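Local coordinates for alginate lyase (Bacteroides ovatus, PDB 3NNB), which probably depolymerises alginate by beta-elimination at its uronic acid linkages, at residues 112-117 against 121-126; 102-107 against 128-133. All blocks are in the same frame, centred on the assembly; numbering follows the deposited sequence.

Contact 1. Residues 112-117 against 121-126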
loop_
_atom_site.group_PDB
_atom_site.type_symbol
_atom_site.label_atom_id
_atom_site.label_comp_id
_atom_site.label_asym_id
_atom_site.label_seq_id
_atom_site.Cartn_x
_atom_site.Cartn_y
_atom_site.Cartn_z
ATOM N N GLY A 112 -13.313 4.525 7.841
ATOM C CA GLY A 112 -13.922 3.229 7.803
ATOM C C GLY A 112 -13.568 2.429 9.057
ATOM O O GLY A 112 -14.428 1.788 9.659
ATOM N N LEU A 113 -12.305 2.467 9.433
ATOM C CA LEU A 113 -11.866 1.831 10.679
ATOM C C LEU A 113 -12.592 2.463 11.891
ATOM O O LEU A 113 -13.060 1.763 12.780
ATOM C CB LEU A 113 -10.364 1.960 10.829
ATOM C CG LEU A 113 -9.561 0.990 9.980
ATOM C CD1 LEU A 113 -8.071 1.387 10.074
ATOM C CD2 LEU A 113 -9.770 -0.481 10.361
ATOM N N ALA A 114 -12.680 3.783 11.917
ATOM C CA ALA A 114 -13.400 4.460 13.000
ATOM C C ALA A 114 -14.867 4.045 13.051
ATOM O O ALA A 114 -15.400 3.788 14.159
ATOM C CB ALA A 114 -13.276 6.012 12.869
ATOM N N TYR A 115 -15.537 3.978 11.880
ATOM C CA TYR A 115 -16.901 3.469 11.868
ATOM C C TYR A 115 -16.972 2.001 12.417
ATOM O O TYR A 115 -17.839 1.645 13.232
ATOM C CB TYR A 115 -17.505 3.534 10.466
ATOM C CG TYR A 115 -18.820 2.810 10.417
ATOM C CD1 TYR A 115 -19.968 3.402 10.942
ATOM C CD2 TYR A 115 -18.912 1.524 9.932
ATOM C CE1 TYR A 115 -21.172 2.703 10.992
ATOM C CE2 TYR A 115 -20.121 0.839 9.952
ATOM C CZ TYR A 115 -21.225 1.422 10.494
ATOM O OH TYR A 115 -22.416 0.731 10.486
ATOM N N TYR A 116 -16.052 1.152 11.989
ATOM C CA TYR A 116 -16.044 -0.241 12.412
ATOM C C TYR A 116 -15.940 -0.375 13.911
ATOM O O TYR A 116 -16.696 -1.144 14.534
ATOM C CB TYR A 116 -14.888 -0.979 11.731
ATOM C CG TYR A 116 -14.867 -2.455 12.028
ATOM C CD1 TYR A 116 -15.949 -3.265 11.686
ATOM C CD2 TYR A 116 -13.768 -3.046 12.640
ATOM C CE1 TYR A 116 -15.907 -4.650 11.968
ATOM C CE2 TYR A 116 -13.726 -4.423 12.914
ATOM C CZ TYR A 116 -14.801 -5.197 12.565
ATOM O OH TYR A 116 -14.768 -6.551 12.850
ATOM N N PHE A 117 -15.024 0.385 14.507
ATOM C CA PHE A 117 -14.749 0.246 15.933
ATOM C C PHE A 117 -15.815 0.925 16.800
ATOM O O PHE A 117 -16.085 0.455 17.917
ATOM C CB PHE A 117 -13.346 0.760 16.266
ATOM C CG PHE A 117 -12.269 -0.263 15.995
ATOM C CD1 PHE A 117 -12.007 -1.271 16.909
ATOM C CD2 PHE A 117 -11.548 -0.246 14.829
ATOM C CE1 PHE A 117 -11.030 -2.225 16.640
ATOM C CE2 PHE A 117 -10.583 -1.211 14.553
ATOM C CZ PHE A 117 -10.329 -2.192 15.456
ATOM N N GLU A 121 -22.155 6.480 12.801
ATOM C CA GLU A 121 -22.477 6.664 11.405
ATOM C C GLU A 121 -21.826 7.905 10.794
ATOM O O GLU A 121 -21.620 7.959 9.569
ATOM C CB GLU A 121 -23.988 6.768 11.251
ATOM C CG GLU A 121 -24.723 5.499 11.709
ATOM C CD GLU A 121 -24.624 4.309 10.704
ATOM O OE1 GLU A 121 -24.371 4.506 9.469
ATOM O OE2 GLU A 121 -24.866 3.161 11.164
ATOM N N LYS A 122 -21.510 8.906 11.623
ATOM C CA LYS A 122 -20.946 10.162 11.061
ATOM C C LYS A 122 -19.655 9.913 10.297
ATOM O O LYS A 122 -19.324 10.646 9.377
ATOM C CB LYS A 122 -20.712 11.243 12.125
ATOM C CG LYS A 122 -19.583 11.030 13.087
ATOM C CD LYS A 122 -19.688 12.029 14.215
ATOM C CE LYS A 122 -18.518 11.917 15.193
ATOM N NZ LYS A 122 -18.626 12.969 16.298
ATOM N N TYR A 123 -18.894 8.908 10.730
ATOM C CA TYR A 123 -17.614 8.651 10.127
ATOM C C TYR A 123 -17.781 8.013 8.773
ATOM O O TYR A 123 -17.060 8.361 7.828
ATOM C CB TYR A 123 -16.745 7.751 11.024
ATOM C CG TYR A 123 -16.369 8.367 12.346
ATOM C CD1 TYR A 123 -15.846 9.647 12.428
ATOM C CD2 TYR A 123 -16.595 7.684 13.539
ATOM C CE1 TYR A 123 -15.482 10.180 13.649
ATOM C CE2 TYR A 123 -16.239 8.229 14.750
ATOM C CZ TYR A 123 -15.690 9.465 14.801
ATOM O OH TYR A 123 -15.340 10.025 16.006
ATOM N N ALA A 124 -18.755 7.105 8.653
ATOM C CA ALA A 124 -19.033 6.489 7.352
ATOM C C ALA A 124 -19.583 7.505 6.352
ATOM O O ALA A 124 -19.242 7.466 5.157
ATOM C CB ALA A 124 -19.970 5.282 7.476
ATOM N N GLN A 125 -20.425 8.436 6.842
ATOM C CA GLN A 125 -20.994 9.483 5.989
ATOM C C GLN A 125 -19.875 10.334 5.422
ATOM O O GLN A 125 -19.880 10.684 4.233
ATOM C CB GLN A 125 -22.025 10.330 6.768
ATOM C CG GLN A 125 -22.868 11.284 5.924
ATOM C CD GLN A 125 -22.124 12.545 5.465
ATOM O OE1 GLN A 125 -21.071 12.958 6.026
ATOM N NE2 GLN A 125 -22.724 13.200 4.499
ATOM N N LYS A 126 -18.864 10.632 6.237
ATOM C CA LYS A 126 -17.729 11.457 5.735
ATOM C C LYS A 126 -16.879 10.666 4.769
ATOM O O LYS A 126 -16.441 11.213 3.754
ATOM C CB LYS A 126 -16.877 12.019 6.856
ATOM C CG LYS A 126 -15.737 12.926 6.428
ATOM C CD LYS A 126 -16.156 14.375 6.202
ATOM C CE LYS A 126 -15.037 15.247 5.613
ATOM N NZ LYS A 126 -15.318 16.729 5.685
#

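Contact 2. Residues 102-107 against 128-133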
loop_
_atom_site.group_PDB
_atom_site.type_symbol
_atom_site.label_atom_id
_atom_site.label_comp_id
_atom_site.label_asym_id
_atom_site.label_seq_id
_atom_site.Cartn_x
_atom_site.Cartn_y
_atom_site.Cartn_z
ATOM N N GLY A 102 -3.269 10.418 -1.699
ATOM C CA GLY A 102 -2.837 9.900 -0.410
ATOM C C GLY A 102 -3.742 10.367 0.721
ATOM O O GLY A 102 -4.099 9.587 1.604
ATOM N N ASP A 103 -4.042 11.662 0.738
ATOM C CA ASP A 103 -4.871 12.234 1.813
ATOM C C ASP A 103 -6.248 11.571 1.802
ATOM O O ASP A 103 -6.806 11.260 2.860
ATOM C CB ASP A 103 -5.084 13.733 1.628
ATOM C CG ASP A 103 -3.863 14.557 1.997
ATOM O OD1 ASP A 103 -2.942 14.052 2.655
ATOM O OD2 ASP A 103 -3.874 15.724 1.580
HETATM N N MSE A 104 -6.808 11.404 0.598
HETATM C CA MSE A 104 -8.128 10.785 0.421
HETATM C C MSE A 104 -8.121 9.345 0.901
HETATM O O MSE A 104 -8.954 8.927 1.702
HETATM C CB MSE A 104 -8.558 10.893 -1.054
HETATM C CG MSE A 104 -9.966 10.305 -1.413
HETATM SE SE MSE A 104 -10.000 8.378 -1.520
HETATM C CE MSE A 104 -8.697 8.133 -2.931
ATOM N N SER A 105 -7.153 8.576 0.418
ATOM C CA SER A 105 -7.064 7.165 0.758
ATOM C C SER A 105 -6.882 6.948 2.269
ATOM O O SER A 105 -7.523 6.085 2.905
ATOM C CB SER A 105 -5.900 6.550 -0.030
ATOM O OG SER A 105 -5.703 5.211 0.342
ATOM N N LYS A 106 -5.994 7.729 2.858
ATOM C CA LYS A 106 -5.772 7.673 4.300
ATOM C C LYS A 106 -7.024 8.040 5.071
ATOM O O LYS A 106 -7.357 7.411 6.074
ATOM C CB LYS A 106 -4.614 8.556 4.713
ATOM C CG LYS A 106 -3.301 8.013 4.258
ATOM C CD LYS A 106 -2.136 8.844 4.834
ATOM C CE LYS A 106 -1.721 9.980 3.954
ATOM N NZ LYS A 106 -0.316 10.380 4.288
ATOM N N ALA A 107 -7.724 9.063 4.607
ATOM C CA ALA A 107 -8.963 9.514 5.283
ATOM C C ALA A 107 -10.061 8.459 5.233
ATOM O O ALA A 107 -10.737 8.202 6.222
ATOM C CB ALA A 107 -9.462 10.859 4.670
ATOM N N VAL A 128 -17.891 8.332 2.736
ATOM C CA VAL A 128 -18.653 8.278 1.475
ATOM C C VAL A 128 -18.541 9.625 0.724
ATOM O O VAL A 128 -18.505 9.620 -0.502
ATOM C CB VAL A 128 -20.122 7.795 1.743
ATOM C CG1 VAL A 128 -21.002 7.914 0.506
ATOM C CG2 VAL A 128 -20.087 6.336 2.185
ATOM N N ASP A 129 -18.463 10.752 1.457
ATOM C CA ASP A 129 -18.271 12.077 0.844
ATOM C C ASP A 129 -16.914 12.109 0.134
ATOM O O ASP A 129 -16.861 12.451 -1.041
ATOM C CB ASP A 129 -18.408 13.143 1.923
ATOM C CG ASP A 129 -18.395 14.563 1.414
ATOM O OD1 ASP A 129 -18.589 14.846 0.221
ATOM O OD2 ASP A 129 -18.280 15.423 2.323
ATOM N N PHE A 130 -15.839 11.683 0.808
ATOM C CA PHE A 130 -14.541 11.565 0.134
ATOM C C PHE A 130 -14.626 10.691 -1.116
ATOM O O PHE A 130 -14.084 11.028 -2.134
ATOM C CB PHE A 130 -13.492 10.921 1.044
ATOM C CG PHE A 130 -12.827 11.877 2.017
ATOM C CD1 PHE A 130 -11.717 12.619 1.595
ATOM C CD2 PHE A 130 -13.211 11.960 3.373
ATOM C CE1 PHE A 130 -11.066 13.466 2.459
ATOM C CE2 PHE A 130 -12.561 12.820 4.248
ATOM C CZ PHE A 130 -11.499 13.590 3.783
ATOM N N LEU A 131 -15.259 9.531 -1.002
ATOM C CA LEU A 131 -15.334 8.592 -2.133
ATOM C C LEU A 131 -16.163 9.159 -3.305
ATOM O O LEU A 131 -15.813 8.950 -4.471
ATOM C CB LEU A 131 -15.952 7.303 -1.678
ATOM C CG LEU A 131 -15.115 6.434 -0.760
ATOM C CD1 LEU A 131 -15.948 5.232 -0.189
ATOM C CD2 LEU A 131 -13.759 5.948 -1.401
ATOM N N ASN A 132 -17.286 9.812 -2.992
ATOM C CA ASN A 132 -18.095 10.485 -4.032
ATOM C C ASN A 132 -17.257 11.502 -4.788
ATOM O O ASN A 132 -17.203 11.502 -6.033
ATOM C CB ASN A 132 -19.320 11.225 -3.428
ATOM C CG ASN A 132 -20.442 10.292 -3.046
ATOM O OD1 ASN A 132 -20.607 9.246 -3.643
ATOM N ND2 ASN A 132 -21.268 10.711 -2.096
ATOM N N VAL A 133 -16.584 12.352 -4.032
ATOM C CA VAL A 133 -15.811 13.437 -4.637
ATOM C C VAL A 133 -14.669 12.858 -5.481
ATOM O O VAL A 133 -14.428 13.291 -6.607
ATOM C CB VAL A 133 -15.302 14.421 -3.597
ATOM C CG1 VAL A 133 -14.331 15.425 -4.245
ATOM C CG2 VAL A 133 -16.513 15.145 -2.938
#

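Contact 1. Residues 112-117 against 121-126
Tyr-115 and Tyr-123 mark the place where two antiparallel helices come nearest, their CA atoms 5.5 Å apart. The axes of 112-117 and 121-126 approach to 7.9 Å and run at 157° to one another, a close approach at which two alanines face the tyrosine side chains. Ala-114 is one of these: its CB sits over one face of the Tyr-123 ring, displaced toward the CG-CD2 rim, in a CH-pi contact 4.1 Å from the ring centroid. Lys-122 lays its CG against the opposite face, while the phenol oxygen reaches beyond the pair to hydrogen-bond Asp-38 of helix 27-41.

Only a short connection separates the two segments, which form the closed end of an alpha-helical hairpin made by helices 98-118 and 121-136. Such hairpins are the building units of the (alpha/alpha) toroid folds in the six-hairpin clan to which this alginate lyase family belongs.

On the other flank Ala-124 plays the matching small-residue part, its CB 3.9 Å from CD1 of Tyr-115. With CG of Tyr-115 turned opposite the backbone N (chi1 171°), the ring runs alongside the Glu-121 side chain, both pointing the same way, with ring and carboxylate planes 63° apart. Glu-121 bends at chi2, which brings OE2 to the ring's edge near its plane, 3.5 Å from Tyr-115 OH without a hydrogen bond between them. Each polar group is held by the loop beyond instead: Tyr-115 OH bonds Asn-183, and Glu-121 OE1 accepts from the backbone N of Lys-185. A leucine in place of Tyr-115 would probably leave Asn-183 OD1 without this hydroxyl partner and open a gap beside the Glu-121 carboxylate.

Contact 2. Residues 102-107 against 128-133
Phe-130 reaches across from 128-133 to lie against Met-104 and Ala-107 of 102-107. Its CB points toward the opposite helix, and placing CG anti to its own carbonyl carbon (chi1 -82°) carries the ring across to one flank of 102-107. CD1 is the first ring atom to meet the other side, 4.2 Å from CG of Met-104. That approach is oblique to the ring, and the two side chains run past one another in opposing senses. Further out, CE1 and CE2 both lie near the methyl group of Ala-107, and CZ at the tip comes closest, 3.5 Å from Ala-107 CB. The methyl therefore sits over one face, shifted toward the rim at CZ; Ala-107 CB is 3.7 Å from the centroid of the Phe-130 ring and 20° off the normal, a CH-pi contact. Pro-45 and Pro-46 of a nearby loop also touch this ring.

Met-104, present as selenomethionine, bends at chi2 and chi3. Its SE passes CD2 of Leu-131 at 4.5 Å, a loose apolar contact, and its side chain also packs on Phe-171 and Met-174 of helix 171-180.

All four touching residues are buried, and their meeting is wholly apolar. The CA atoms of Met-104 and Phe-130 stand 6.5 Å apart, while the axes approach to 9.8 Å and run at 145° to one another, a spacing that the phenylalanine ring bridges on one flank. This is the core of an antiparallel helical hairpin, with a third helix, 171-180, packed against it, consistent with the (alpha/alpha) toroid fold of the six-hairpin clan.

Contacts 1 and 2 are two levels of one hairpin, since both join helix 98-118 to helix 121-136, and contact 1 falls within the chain segment that contact 2 brackets. Their centres are 12 Å apart. From the turn toward the open end the axis separation of the short segments grows from 7.9 to 9.8 Å, yet an alanine methyl over an aromatic ring recurs at both levels. Contact 1 lies nearer the sodium ion, with the Glu-121 side chain about 7 Å away; the Leu-131 side chain of contact 2 is about 11 Å from it. Glu-182, Ser-184 and Phe-187 form that metal site: Ser-184 touches contact 1, and Phe-187 packs on Leu-131.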